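PDB 3K50: putative S41 protease, which is of unknown function but probably cleaves peptide bonds as a serine peptidase of the S41 family. Local coordinates for residues T292-T297 against V319-K324; L192-F197 against R232-G237; H112-M117 against R136-G141. All blocks are in the same frame, centred on the assembly; numbering follows the deposited sequence.

Contact 1: T292-T297 against V319-K324; sequences TVYVLT and VLIGTK
Y294 and V319 are neighbours on adjacent parallel strands, 292-297 and 317-322. With the intervening helix 304-312 the strands form a beta-alpha-beta unit of the ClpP/crotonase-like fold of S41 peptidases. The two side chains stand next to each other on one face of the sheet. Y294 CD2 comes within 3.4 Å of V319 CB, and the ring meets the valine obliquely. CG of Y294 is anti to the carbonyl carbon (chi1 -61°), which lays the ring beside V319, and Y294 CD2 is also 4.0 Å from I321 CD1. L296 and I321 repeat the arrangement two residues on, on the same face, with L296 CD2 3.9 Å from I321 CB. This face is closed by helix 388-398, which Y294, L296 and I321 all touch. V295 and L320 occupy the other face, where L320 CD2 packs 3.7 Å from V295 CB. The backbone joins the strands by a regular series of parallel-sheet bonds, from V319 N to V293 O, V295 N to V319 O, I321 N to V295 O and T297 N to I321 O. The series runs on to T323 N and T297 O, but this donor stands well above the carbonyl plane. G322 lies against T297, with its CA 3.3 Å from T297 O. A CB there would collide with T297 O, and the backbone angles themselves suit glycine. The T297 hydroxyl sits between the backbone N and the carbonyl carbon (chi1 64°), and from there T297 OG1 donates to T323 O at 2.9 Å.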
ATOM      1  N   THR A 292     -17.806  12.036  -6.173  1.00 31.44           N
ATOM      2  CA  THR A 292     -16.401  12.278  -6.449  1.00 28.35           C
ATOM      3  C   THR A 292     -15.560  11.745  -5.280  1.00 29.49           C
ATOM      4  O   THR A 292     -15.993  11.802  -4.123  1.00 26.68           O
ATOM      5  CB  THR A 292     -16.128  13.786  -6.582  1.00 31.13           C
ATOM      6  OG1 THR A 292     -16.963  14.332  -7.590  1.00 33.55           O
ATOM      7  CG2 THR A 292     -14.640  14.065  -6.961  1.00 31.82           C
ATOM      8  N   VAL A 293     -14.399  11.186  -5.593  1.00 29.11           N
ATOM      9  CA  VAL A 293     -13.437  10.727  -4.586  1.00 30.67           C
ATOM     10  C   VAL A 293     -12.025  11.164  -5.073  1.00 29.82           C
ATOM     11  O   VAL A 293     -11.759  11.145  -6.250  1.00 28.57           O
ATOM     12  CB  VAL A 293     -13.543   9.226  -4.264  1.00 27.67           C
ATOM     13  CG1 VAL A 293     -13.291   8.347  -5.538  1.00 26.18           C
ATOM     14  CG2 VAL A 293     -12.592   8.863  -3.164  1.00 30.57           C
ATOM     15  N   TYR A 294     -11.213  11.697  -4.171  1.00 29.27           N
ATOM     16  CA  TYR A 294      -9.800  12.070  -4.441  1.00 25.91           C
ATOM     17  C   TYR A 294      -8.982  10.933  -3.809  1.00 27.61           C
ATOM     18  O   TYR A 294      -9.175  10.573  -2.615  1.00 30.77           O
ATOM     19  CB  TYR A 294      -9.429  13.440  -3.868  1.00 23.36           C
ATOM     20  CG  TYR A 294     -10.272  14.551  -4.460  1.00 29.80           C
ATOM     21  CD1 TYR A 294     -11.567  14.772  -4.023  1.00 26.62           C
ATOM     22  CD2 TYR A 294      -9.800  15.332  -5.521  1.00 31.99           C
ATOM     23  CE1 TYR A 294     -12.359  15.777  -4.589  1.00 26.64           C
ATOM     24  CE2 TYR A 294     -10.606  16.317  -6.107  1.00 31.07           C
ATOM     25  CZ  TYR A 294     -11.884  16.511  -5.649  1.00 27.86           C
ATOM     26  OH  TYR A 294     -12.705  17.466  -6.204  1.00 29.22           O
ATOM     27  N   VAL A 295      -8.117  10.341  -4.627  1.00 29.61           N
ATOM     28  CA  VAL A 295      -7.277   9.213  -4.248  1.00 27.36           C
ATOM     29  C   VAL A 295      -5.814   9.652  -4.364  1.00 25.25           C
ATOM     30  O   VAL A 295      -5.383  10.160  -5.410  1.00 27.96           O
ATOM     31  CB  VAL A 295      -7.589   7.956  -5.102  1.00 30.75           C
ATOM     32  CG1 VAL A 295      -6.668   6.753  -4.672  1.00 27.21           C
ATOM     33  CG2 VAL A 295      -9.067   7.564  -4.958  1.00 26.85           C
ATOM     34  N   LEU A 296      -5.110   9.593  -3.234  1.00 28.53           N
ATOM     35  CA  LEU A 296      -3.681   9.943  -3.167  1.00 28.36           C
ATOM     36  C   LEU A 296      -2.806   8.719  -3.450  1.00 26.94           C
ATOM     37  O   LEU A 296      -2.943   7.677  -2.785  1.00 29.45           O
ATOM     38  CB  LEU A 296      -3.373  10.548  -1.800  1.00 26.86           C
ATOM     39  CG  LEU A 296      -4.311  11.635  -1.278  1.00 31.48           C
ATOM     40  CD1 LEU A 296      -3.821  12.252   0.042  1.00 28.74           C
ATOM     41  CD2 LEU A 296      -4.500  12.732  -2.331  1.00 24.78           C
ATOM     42  N   THR A 297      -1.917   8.856  -4.428  1.00 31.12           N
ATOM     43  CA  THR A 297      -1.133   7.722  -4.982  1.00 31.11           C
ATOM     44  C   THR A 297       0.357   7.960  -5.116  1.00 28.24           C
ATOM     45  O   THR A 297       0.782   9.093  -5.139  1.00 28.51           O
ATOM     46  CB  THR A 297      -1.677   7.358  -6.436  1.00 35.05           C
ATOM     47  OG1 THR A 297      -1.472   8.446  -7.356  1.00 29.77           O
ATOM     48  CG2 THR A 297      -3.155   7.052  -6.403  1.00 28.55           C
ATOM     49  N   VAL A 319     -10.414  11.361  -8.789  1.00 31.77           N
ATOM     50  CA  VAL A 319      -9.343  12.286  -9.098  1.00 29.16           C
ATOM     51  C   VAL A 319      -8.121  11.761  -8.417  1.00 29.07           C
ATOM     52  O   VAL A 319      -8.140  11.572  -7.228  1.00 29.83           O
ATOM     53  CB  VAL A 319      -9.676  13.712  -8.559  1.00 31.50           C
ATOM     54  CG1 VAL A 319      -8.462  14.632  -8.647  1.00 26.48           C
ATOM     55  CG2 VAL A 319     -10.970  14.325  -9.268  1.00 28.19           C
ATOM     56  N   LEU A 320      -7.066  11.536  -9.183  1.00 28.77           N
ATOM     57  CA  LEU A 320      -5.817  10.991  -8.720  1.00 27.03           C
ATOM     58  C   LEU A 320      -4.793  12.095  -8.543  1.00 28.62           C
ATOM     59  O   LEU A 320      -4.563  12.852  -9.453  1.00 26.59           O
ATOM     60  CB  LEU A 320      -5.288   9.950  -9.696  1.00 33.31           C
ATOM     61  CG  LEU A 320      -6.204   8.756  -9.998  1.00 30.57           C
ATOM     62  CD1 LEU A 320      -5.492   7.818 -10.970  1.00 28.74           C
ATOM     63  CD2 LEU A 320      -6.645   8.054  -8.696  1.00 24.80           C
ATOM     64  N   ILE A 321      -4.224  12.162  -7.329  1.00 28.33           N
ATOM     65  CA  ILE A 321      -3.244  13.170  -6.928  1.00 28.71           C
ATOM     66  C   ILE A 321      -2.019  12.482  -6.375  1.00 28.14           C
ATOM     67  O   ILE A 321      -2.133  11.632  -5.516  1.00 27.16           O
ATOM     68  CB  ILE A 321      -3.845  14.121  -5.865  1.00 25.08           C
ATOM     69  CG1 ILE A 321      -4.953  14.981  -6.476  1.00 32.22           C
ATOM     70  CG2 ILE A 321      -2.763  15.104  -5.260  1.00 25.75           C
ATOM     71  CD1 ILE A 321      -5.780  15.714  -5.425  1.00 39.18           C
ATOM     72  N   GLY A 322      -0.835  12.791  -6.913  1.00 28.12           N
ATOM     73  CA  GLY A 322       0.411  12.137  -6.414  1.00 26.18           C
ATOM     74  C   GLY A 322       1.278  11.763  -7.588  1.00 27.59           C
ATOM     75  O   GLY A 322       1.461  12.578  -8.459  1.00 26.92           O
ATOM     76  N   THR A 323       1.760  10.506  -7.627  1.00 27.45           N
ATOM     77  CA  THR A 323       2.615  10.029  -8.713  1.00 27.64           C
ATOM     78  C   THR A 323       1.993   8.753  -9.267  1.00 28.64           C
ATOM     79  O   THR A 323       1.107   8.187  -8.656  1.00 25.79           O
ATOM     80  CB  THR A 323       4.081   9.843  -8.290  1.00 31.20           C
ATOM     81  OG1 THR A 323       4.181   9.002  -7.143  1.00 33.95           O
ATOM     82  CG2 THR A 323       4.785  11.235  -7.998  1.00 27.31           C
ATOM     83  N   LYS A 324       2.461   8.298 -10.404  1.00 25.58           N
ATOM     84  CA  LYS A 324       1.859   7.130 -11.074  1.00 30.65           C
ATOM     85  C   LYS A 324       1.836   5.863 -10.207  1.00 29.65           C
ATOM     86  O   LYS A 324       2.789   5.619  -9.414  1.00 33.32           O
ATOM     87  CB  LYS A 324       2.600   6.955 -12.422  1.00 31.71           C
ATOM     88  CG  LYS A 324       2.084   5.876 -13.270  1.00 43.63           C
ATOM     89  CD  LYS A 324       2.163   6.107 -14.784  1.00 48.74           C
ATOM     90  CE  LYS A 324       3.389   5.606 -15.512  1.00 59.96           C
ATOM     91  NZ  LYS A 324       2.888   5.022 -16.883  1.00 52.76           N
TER

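Contact 2: L192-F197 against R232-G237; sequences LMYNEF and RYNTGG
The F197 ring meets N234 at its edge, where N234 OD1 lies in the ring plane, 3.3 Å from F197 CD1. G236 O lies at the same ring's edge. One face of F197 carries Y194, whose CE2 stands 3.6 Å above the ring centre. The N234 amide is turned 52° from the F197 ring and 44° from the Y194 ring. The Y233 ring has R232 CG over one face, and the N195 amide stands nearly upright to it, with N195 OD1 close to Y233 CB. CE of the selenomethionine M193 also reaches Y233, at CD2.

N234 is the hub. Its CG is anti to the backbone N (chi1 -167°), which carries the amide across to the 192-197 segment. There N234 ND2 donates to Y194 O at 2.9 Å, from above the carbonyl plane. N234 OD1 accepts from G236 N, closing an Asx turn. F197 N then donates to G236 O at 3.0 Å. The F197 backbone is bridged to G237, and its ring packs on helices 239-249 and 304-312. Two waters complete the join: one donates to N195 OD1 and accepts from Y233 N, the other links N195 O and T235 N.

R232 pairs with D230, E372 and E387, and Y233 OH bonds E372 and R110. R232-G237 belongs to a D-L-R-x-N-x-G-G sequence, a hallmark of S41 peptidases, where this loop probably lies near the active site. Both polar ends of the N234 amide are engaged, which implies that its rotation is fixed and this loop tied to the end of strand 187-194.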
ATOM      1  N   LEU A 192      -9.209   9.481   4.875  1.00 27.24           N
ATOM      2  CA  LEU A 192      -8.807   8.171   5.324  1.00 29.22           C
ATOM      3  C   LEU A 192      -7.477   7.731   4.744  1.00 27.94           C
ATOM      4  O   LEU A 192      -7.344   7.588   3.541  1.00 27.98           O
ATOM      5  CB  LEU A 192      -9.871   7.133   4.936  1.00 29.64           C
ATOM      6  CG  LEU A 192      -9.673   5.649   5.279  1.00 34.78           C
ATOM      7  CD1 LEU A 192      -9.773   5.439   6.790  1.00 31.28           C
ATOM      8  CD2 LEU A 192     -10.691   4.819   4.587  1.00 29.56           C
HETATM    9  N   MSE A 193      -6.531   7.463   5.640  1.00 26.73           N
HETATM   10  CA  MSE A 193      -5.241   6.862   5.307  1.00 26.38           C
HETATM   11  C   MSE A 193      -5.389   5.338   5.567  1.00 32.07           C
HETATM   12  O   MSE A 193      -5.331   4.902   6.706  1.00 31.64           O
HETATM   13  CB  MSE A 193      -4.125   7.511   6.115  1.00 25.76           C
HETATM   14  CG  MSE A 193      -2.774   7.327   5.547  1.00 26.91           C
HETATM   15 SE   MSE A 193      -2.066   5.515   5.246  0.75 25.60          SE
HETATM   16  CE  MSE A 193      -0.450   6.097   4.294  1.00 32.58           C
ATOM     17  N   TYR A 194      -5.638   4.575   4.485  1.00 33.50           N
ATOM     18  CA  TYR A 194      -5.919   3.131   4.524  1.00 32.57           C
ATOM     19  C   TYR A 194      -4.746   2.442   3.879  1.00 31.18           C
ATOM     20  O   TYR A 194      -4.537   2.575   2.673  1.00 27.11           O
ATOM     21  CB  TYR A 194      -7.196   2.812   3.747  1.00 33.11           C
ATOM     22  CG  TYR A 194      -7.626   1.342   3.769  1.00 30.70           C
ATOM     23  CD1 TYR A 194      -8.073   0.765   4.913  1.00 29.68           C
ATOM     24  CD2 TYR A 194      -7.673   0.589   2.602  1.00 31.85           C
ATOM     25  CE1 TYR A 194      -8.528  -0.598   4.935  1.00 30.09           C
ATOM     26  CE2 TYR A 194      -8.116  -0.747   2.593  1.00 30.47           C
ATOM     27  CZ  TYR A 194      -8.549  -1.325   3.749  1.00 30.17           C
ATOM     28  OH  TYR A 194      -8.994  -2.623   3.749  1.00 26.80           O
ATOM     29  N   ASN A 195      -3.982   1.691   4.657  1.00 29.66           N
ATOM     30  CA  ASN A 195      -2.650   1.270   4.157  1.00 30.56           C
ATOM     31  C   ASN A 195      -2.482  -0.146   3.647  1.00 31.02           C
ATOM     32  O   ASN A 195      -1.444  -0.455   3.119  1.00 30.09           O
ATOM     33  CB  ASN A 195      -1.589   1.555   5.248  1.00 28.24           C
ATOM     34  CG  ASN A 195      -0.211   1.881   4.665  1.00 35.51           C
ATOM     35  OD1 ASN A 195      -0.108   2.632   3.719  1.00 36.49           O
ATOM     36  ND2 ASN A 195       0.826   1.275   5.206  1.00 31.54           N
ATOM     37  N   GLU A 196      -3.501  -0.988   3.787  1.00 32.06           N
ATOM     38  CA  GLU A 196      -3.387  -2.363   3.383  1.00 31.76           C
ATOM     39  C   GLU A 196      -4.767  -2.968   3.292  1.00 32.33           C
ATOM     40  O   GLU A 196      -5.586  -2.762   4.173  1.00 30.65           O
ATOM     41  CB  GLU A 196      -2.548  -3.152   4.412  1.00 33.17           C
ATOM     42  CG  GLU A 196      -2.191  -4.474   3.947  1.00 36.83           C
ATOM     43  CD  GLU A 196      -1.487  -5.332   4.991  1.00 45.05           C
ATOM     44  OE1 GLU A 196      -1.406  -4.951   6.176  1.00 46.61           O
ATOM     45  OE2 GLU A 196      -1.031  -6.419   4.591  1.00 42.27           O
ATOM     46  N   PHE A 197      -5.039  -3.672   2.187  1.00 30.26           N
ATOM     47  CA  PHE A 197      -6.312  -4.371   2.033  1.00 30.75           C
ATOM     48  C   PHE A 197      -6.205  -5.719   2.764  1.00 30.36           C
ATOM     49  O   PHE A 197      -5.961  -6.779   2.159  1.00 31.45           O
ATOM     50  CB  PHE A 197      -6.663  -4.539   0.542  1.00 30.85           C
ATOM     51  CG  PHE A 197      -6.997  -3.228  -0.146  1.00 27.84           C
ATOM     52  CD1 PHE A 197      -6.012  -2.374  -0.523  1.00 29.39           C
ATOM     53  CD2 PHE A 197      -8.307  -2.873  -0.399  1.00 35.54           C
ATOM     54  CE1 PHE A 197      -6.317  -1.160  -1.121  1.00 30.34           C
ATOM     55  CE2 PHE A 197      -8.618  -1.666  -0.994  1.00 34.70           C
ATOM     56  CZ  PHE A 197      -7.614  -0.802  -1.344  1.00 34.59           C
ATOM     57  N   ARG A 232      -1.382   6.132  -0.650  1.00 31.91           N
ATOM     58  CA  ARG A 232      -0.041   6.356  -1.166  1.00 28.95           C
ATOM     59  C   ARG A 232       1.012   5.272  -0.955  1.00 28.54           C
ATOM     60  O   ARG A 232       1.951   5.187  -1.764  1.00 29.28           O
ATOM     61  CB  ARG A 232       0.515   7.714  -0.684  1.00 29.41           C
ATOM     62  CG  ARG A 232       1.024   7.740   0.731  1.00 28.47           C
ATOM     63  CD  ARG A 232       1.497   9.137   1.065  1.00 26.13           C
ATOM     64  NE  ARG A 232       0.386  10.033   1.343  1.00 28.84           N
ATOM     65  CZ  ARG A 232       0.476  11.352   1.536  1.00 28.85           C
ATOM     66  NH1 ARG A 232       1.632  12.002   1.380  1.00 30.33           N
ATOM     67  NH2 ARG A 232      -0.638  12.040   1.823  1.00 27.08           N
ATOM     68  N   TYR A 233       0.922   4.531   0.138  1.00 25.30           N
ATOM     69  CA  TYR A 233       1.869   3.509   0.438  1.00 27.49           C
ATOM     70  C   TYR A 233       1.181   2.167   0.486  1.00 29.01           C
ATOM     71  O   TYR A 233       1.759   1.215   0.987  1.00 28.95           O
ATOM     72  CB  TYR A 233       2.575   3.771   1.814  1.00 28.28           C
ATOM     73  CG  TYR A 233       3.299   5.058   1.941  1.00 25.84           C
ATOM     74  CD1 TYR A 233       4.044   5.582   0.864  1.00 25.32           C
ATOM     75  CD2 TYR A 233       3.364   5.740   3.195  1.00 28.44           C
ATOM     76  CE1 TYR A 233       4.664   6.765   0.985  1.00 28.61           C
ATOM     77  CE2 TYR A 233       4.061   6.919   3.319  1.00 28.69           C
ATOM     78  CZ  TYR A 233       4.701   7.422   2.209  1.00 26.20           C
ATOM     79  OH  TYR A 233       5.354   8.634   2.306  1.00 25.13           O
ATOM     80  N   ASN A 234      -0.011   2.068  -0.086  1.00 28.04           N
ATOM     81  CA  ASN A 234      -0.800   0.827  -0.061  1.00 29.48           C
ATOM     82  C   ASN A 234      -0.431  -0.156  -1.198  1.00 30.09           C
ATOM     83  O   ASN A 234      -0.739   0.062  -2.374  1.00 30.09           O
ATOM     84  CB  ASN A 234      -2.281   1.185  -0.101  1.00 30.69           C
ATOM     85  CG  ASN A 234      -3.172   0.004   0.238  1.00 33.86           C
ATOM     86  OD1 ASN A 234      -2.925  -1.116  -0.226  1.00 26.52           O
ATOM     87  ND2 ASN A 234      -4.250   0.260   1.008  1.00 30.56           N
ATOM     88  N   THR A 235       0.241  -1.254  -0.832  1.00 32.53           N
ATOM     89  CA  THR A 235       0.789  -2.211  -1.805  1.00 31.54           C
ATOM     90  C   THR A 235      -0.228  -3.305  -2.189  1.00 32.34           C
ATOM     91  O   THR A 235       0.090  -4.249  -2.927  1.00 31.24           O
ATOM     92  CB  THR A 235       2.086  -2.859  -1.270  1.00 34.44           C
ATOM     93  OG1 THR A 235       1.765  -3.736  -0.199  1.00 32.47           O
ATOM     94  CG2 THR A 235       3.123  -1.816  -0.802  1.00 32.45           C
ATOM     95  N   GLY A 236      -1.426  -3.216  -1.619  1.00 32.24           N
ATOM     96  CA  GLY A 236      -2.549  -4.039  -2.045  1.00 33.48           C
ATOM     97  C   GLY A 236      -3.051  -5.002  -1.009  1.00 32.51           C
ATOM     98  O   GLY A 236      -3.003  -4.730   0.222  1.00 33.15           O
ATOM     99  N   GLY A 237      -3.510  -6.149  -1.508  1.00 30.14           N
ATOM    100  CA  GLY A 237      -4.058  -7.182  -0.643  1.00 28.48           C
ATOM    101  C   GLY A 237      -5.316  -7.842  -1.186  1.00 31.83           C
ATOM    102  O   GLY A 237      -5.366  -8.227  -2.356  1.00 33.60           O
TER
HETATM  103  O   HOH W   1      -1.478   4.197   1.916  1.00 30.93           O
HETATM  104  O   HOH W   2       0.582  -1.874   2.268  1.00 31.75           O

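Contact 3: H112-M117 against R136-G141; sequences HWIMMM and RQLQIG
W113-M117 and R136-G141 run antiparallel, their directions 139° apart, and a classic beta bulge places M115 and M116 both opposite Q139. Q139 O accepts from M115 N at 2.8 Å and weakly from M116 N at 3.5 Å. W113 and G141 form a hydrogen-bonded pair beyond it. These are the third and fourth of five strands in the sheet of the PDZ-like domain.

On one face, I114 reaches two neighbours, with CD1 touching L138 CD1 and CG1 4.0 Å from I140 CD1. M117 lies alongside L138, its CG 3.6 Å from L138 CD2. On the other face, M116 and Q139 extend in step. Q139 CG is anti to the backbone N (chi1 -179°), and the extended chain lies alongside M116 and brings Q139 OE1 to 3.1 Å from M116 CG. The selenium of M115 rests 3.7 Å from G141 CA, and a CB on G141 would collide with it. At one end H112 CD2 touches I140 CG2. At the other, M117 CB lies over one face of the R136 guanidinium, and M117 SE is 3.3 Å from R136 NH1. The methionines here are selenomethionines.

E129 pairs with R136 NH1, and N118 OD1 accepts from R136 NE. The charge is thus probably met by E129, while one face of the guanidinium carries the apolar M117 CB.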
ATOM      1  N   HIS A 112       9.534  14.184  11.124  1.00 27.55           N
ATOM      2  CA  HIS A 112      10.736  14.231  11.928  1.00 29.11           C
ATOM      3  C   HIS A 112      11.868  13.611  11.147  1.00 29.93           C
ATOM      4  O   HIS A 112      11.671  12.694  10.336  1.00 29.08           O
ATOM      5  CB  HIS A 112      10.594  13.442  13.217  1.00 31.84           C
ATOM      6  CG  HIS A 112       9.888  14.180  14.301  1.00 34.20           C
ATOM      7  ND1 HIS A 112       9.001  13.570  15.151  1.00 36.04           N
ATOM      8  CD2 HIS A 112       9.945  15.481  14.679  1.00 35.64           C
ATOM      9  CE1 HIS A 112       8.542  14.459  16.007  1.00 33.13           C
ATOM     10  NE2 HIS A 112       9.097  15.626  15.740  1.00 36.46           N
ATOM     11  N   TRP A 113      13.066  14.093  11.428  1.00 30.42           N
ATOM     12  CA  TRP A 113      14.274  13.591  10.791  1.00 32.60           C
ATOM     13  C   TRP A 113      15.182  13.046  11.872  1.00 32.10           C
ATOM     14  O   TRP A 113      15.364  13.718  12.889  1.00 29.69           O
ATOM     15  CB  TRP A 113      15.032  14.706  10.107  1.00 31.72           C
ATOM     16  CG  TRP A 113      14.344  15.394   8.978  1.00 36.13           C
ATOM     17  CD1 TRP A 113      13.310  16.252   9.064  1.00 33.79           C
ATOM     18  CD2 TRP A 113      14.725  15.362   7.598  1.00 31.99           C
ATOM     19  NE1 TRP A 113      12.987  16.745   7.820  1.00 36.52           N
ATOM     20  CE2 TRP A 113      13.841  16.210   6.901  1.00 39.62           C
ATOM     21  CE3 TRP A 113      15.703  14.675   6.878  1.00 30.35           C
ATOM     22  CZ2 TRP A 113      13.900  16.384   5.521  1.00 33.97           C
ATOM     23  CZ3 TRP A 113      15.787  14.881   5.513  1.00 34.82           C
ATOM     24  CH2 TRP A 113      14.876  15.736   4.846  1.00 32.47           C
ATOM     25  N   ILE A 114      15.680  11.826  11.701  1.00 32.07           N
ATOM     26  CA  ILE A 114      16.660  11.254  12.625  1.00 27.29           C
ATOM     27  C   ILE A 114      18.034  11.721  12.114  1.00 29.48           C
ATOM     28  O   ILE A 114      18.397  11.475  10.955  1.00 30.83           O
ATOM     29  CB  ILE A 114      16.602   9.743  12.693  1.00 26.13           C
ATOM     30  CG1 ILE A 114      15.231   9.243  13.142  1.00 30.26           C
ATOM     31  CG2 ILE A 114      17.593   9.218  13.718  1.00 24.20           C
ATOM     32  CD1 ILE A 114      15.141   7.689  13.154  1.00 30.62           C
HETATM   33  N   MSE A 115      18.786  12.407  12.967  1.00 31.67           N
HETATM   34  CA  MSE A 115      20.087  13.004  12.589  1.00 34.65           C
HETATM   35  C   MSE A 115      21.323  12.311  13.179  1.00 37.01           C
HETATM   36  O   MSE A 115      22.406  12.374  12.578  1.00 35.23           O
HETATM   37  CB  MSE A 115      20.130  14.472  12.992  1.00 34.89           C
HETATM   38  CG  MSE A 115      19.026  15.295  12.396  1.00 35.56           C
HETATM   39 SE   MSE A 115      19.088  17.114  12.965  0.75 31.31          SE
HETATM   40  CE  MSE A 115      20.472  17.850  11.723  1.00 33.22           C
HETATM   41  N   MSE A 116      21.171  11.714  14.370  1.00 39.43           N
HETATM   42  CA  MSE A 116      22.248  10.957  15.039  1.00 39.20           C
HETATM   43  C   MSE A 116      21.668   9.818  15.832  1.00 40.24           C
HETATM   44  O   MSE A 116      20.514   9.902  16.286  1.00 39.24           O
HETATM   45  CB  MSE A 116      22.976  11.833  16.031  1.00 41.07           C
HETATM   46  CG  MSE A 116      23.407  13.140  15.453  1.00 51.60           C
HETATM   47 SE   MSE A 116      25.002  13.064  14.432  0.75 55.56          SE
HETATM   48  CE  MSE A 116      25.978  13.724  15.994  1.00 36.24           C
HETATM   49  N   MSE A 117      22.451   8.744  15.974  1.00 42.50           N
HETATM   50  CA  MSE A 117      22.101   7.604  16.819  1.00 45.17           C
HETATM   51  C   MSE A 117      23.234   7.385  17.789  1.00 41.75           C
HETATM   52  O   MSE A 117      24.357   7.086  17.390  1.00 37.34           O
HETATM   53  CB  MSE A 117      21.883   6.338  16.016  1.00 44.20           C
HETATM   54  CG  MSE A 117      20.671   6.371  15.203  1.00 52.64           C
HETATM   55 SE   MSE A 117      20.202   4.621  14.499  0.75 60.05          SE
HETATM   56  CE  MSE A 117      21.738   4.322  13.244  1.00 57.41           C
ATOM     57  N   ARG A 136      18.035   2.990  21.647  1.00 39.47           N
ATOM     58  CA  ARG A 136      18.960   3.942  21.031  1.00 39.88           C
ATOM     59  C   ARG A 136      18.667   5.334  21.515  1.00 40.69           C
ATOM     60  O   ARG A 136      17.548   5.646  21.921  1.00 43.71           O
ATOM     61  CB  ARG A 136      18.819   3.983  19.489  1.00 42.92           C
ATOM     62  CG  ARG A 136      18.735   2.663  18.733  1.00 42.99           C
ATOM     63  CD  ARG A 136      19.942   1.789  18.951  1.00 62.21           C
ATOM     64  NE  ARG A 136      21.204   2.536  18.864  1.00 69.37           N
ATOM     65  CZ  ARG A 136      21.887   2.768  17.736  1.00 72.98           C
ATOM     66  NH1 ARG A 136      21.462   2.304  16.553  1.00 72.67           N
ATOM     67  NH2 ARG A 136      23.027   3.459  17.797  1.00 65.40           N
ATOM     68  N   GLN A 137      19.673   6.185  21.433  1.00 43.24           N
ATOM     69  CA  GLN A 137      19.530   7.597  21.746  1.00 44.26           C
ATOM     70  C   GLN A 137      19.548   8.296  20.401  1.00 42.44           C
ATOM     71  O   GLN A 137      20.491   8.105  19.632  1.00 43.30           O
ATOM     72  CB  GLN A 137      20.663   8.116  22.623  1.00 44.63           C
ATOM     73  CG  GLN A 137      20.561   7.660  24.060  1.00 53.77           C
ATOM     74  CD  GLN A 137      19.250   8.101  24.706  1.00 64.16           C
ATOM     75  OE1 GLN A 137      18.565   7.297  25.343  1.00 67.69           O
ATOM     76  NE2 GLN A 137      18.869   9.370  24.494  1.00 68.66           N
ATOM     77  N   LEU A 138      18.534   9.119  20.136  1.00 37.19           N
ATOM     78  CA  LEU A 138      18.446   9.789  18.850  1.00 34.82           C
ATOM     79  C   LEU A 138      18.482  11.304  18.941  1.00 34.10           C
ATOM     80  O   LEU A 138      17.886  11.879  19.856  1.00 35.10           O
ATOM     81  CB  LEU A 138      17.118   9.391  18.178  1.00 33.50           C
ATOM     82  CG  LEU A 138      16.770   7.901  18.021  1.00 26.56           C
ATOM     83  CD1 LEU A 138      15.423   7.692  17.278  1.00 22.21           C
ATOM     84  CD2 LEU A 138      17.894   7.080  17.331  1.00 26.71           C
ATOM     85  N   GLN A 139      19.207  11.951  18.030  1.00 34.55           N
ATOM     86  CA  GLN A 139      19.084  13.399  17.838  1.00 35.04           C
ATOM     87  C   GLN A 139      18.056  13.523  16.700  1.00 33.31           C
ATOM     88  O   GLN A 139      18.190  12.865  15.695  1.00 32.16           O
ATOM     89  CB  GLN A 139      20.395  14.073  17.450  1.00 37.88           C
ATOM     90  CG  GLN A 139      20.270  15.590  17.285  1.00 39.05           C
ATOM     91  CD  GLN A 139      21.602  16.279  17.008  1.00 43.81           C
ATOM     92  OE1 GLN A 139      22.271  15.989  16.020  1.00 56.42           O
ATOM     93  NE2 GLN A 139      21.978  17.218  17.885  1.00 46.02           N
ATOM     94  N   ILE A 140      17.048  14.361  16.889  1.00 30.41           N
ATOM     95  CA  ILE A 140      15.943  14.525  15.972  1.00 32.18           C
ATOM     96  C   ILE A 140      15.927  15.952  15.447  1.00 33.85           C
ATOM     97  O   ILE A 140      16.269  16.889  16.199  1.00 30.97           O
ATOM     98  CB  ILE A 140      14.573  14.267  16.723  1.00 34.60           C
ATOM     99  CG1 ILE A 140      14.470  12.812  17.217  1.00 38.10           C
ATOM    100  CG2 ILE A 140      13.316  14.592  15.865  1.00 37.08           C
ATOM    101  CD1 ILE A 140      14.630  11.803  16.178  1.00 45.45           C
ATOM    102  N   GLY A 141      15.531  16.129  14.180  1.00 32.60           N
ATOM    103  CA  GLY A 141      15.431  17.467  13.582  1.00 32.39           C
ATOM    104  C   GLY A 141      14.136  17.667  12.816  1.00 33.61           C
ATOM    105  O   GLY A 141      13.315  16.763  12.765  1.00 28.36           O
TER

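Contacts 1 and 2 belong to the S41 family region and reach the same mixed sheet; they touch where L296 CD1 meets R232 NH2. Contact 1 is the most buried, an apolar strand pair held by regular backbone bonds. Contact 2, only about 4 Å from the chain's centre, joins a strand end to a loop. It is partly buried, and amides, waters and glycines replace the strand pattern. Contact 3 lies in the PDZ-like domain, its centre about 32 Å from that of contact 1 and about 27 Å from that of contact 2. It too pairs strands, but antiparallel and bulged, with long selenomethionine, glutamine and arginine chains at a partly exposed surface.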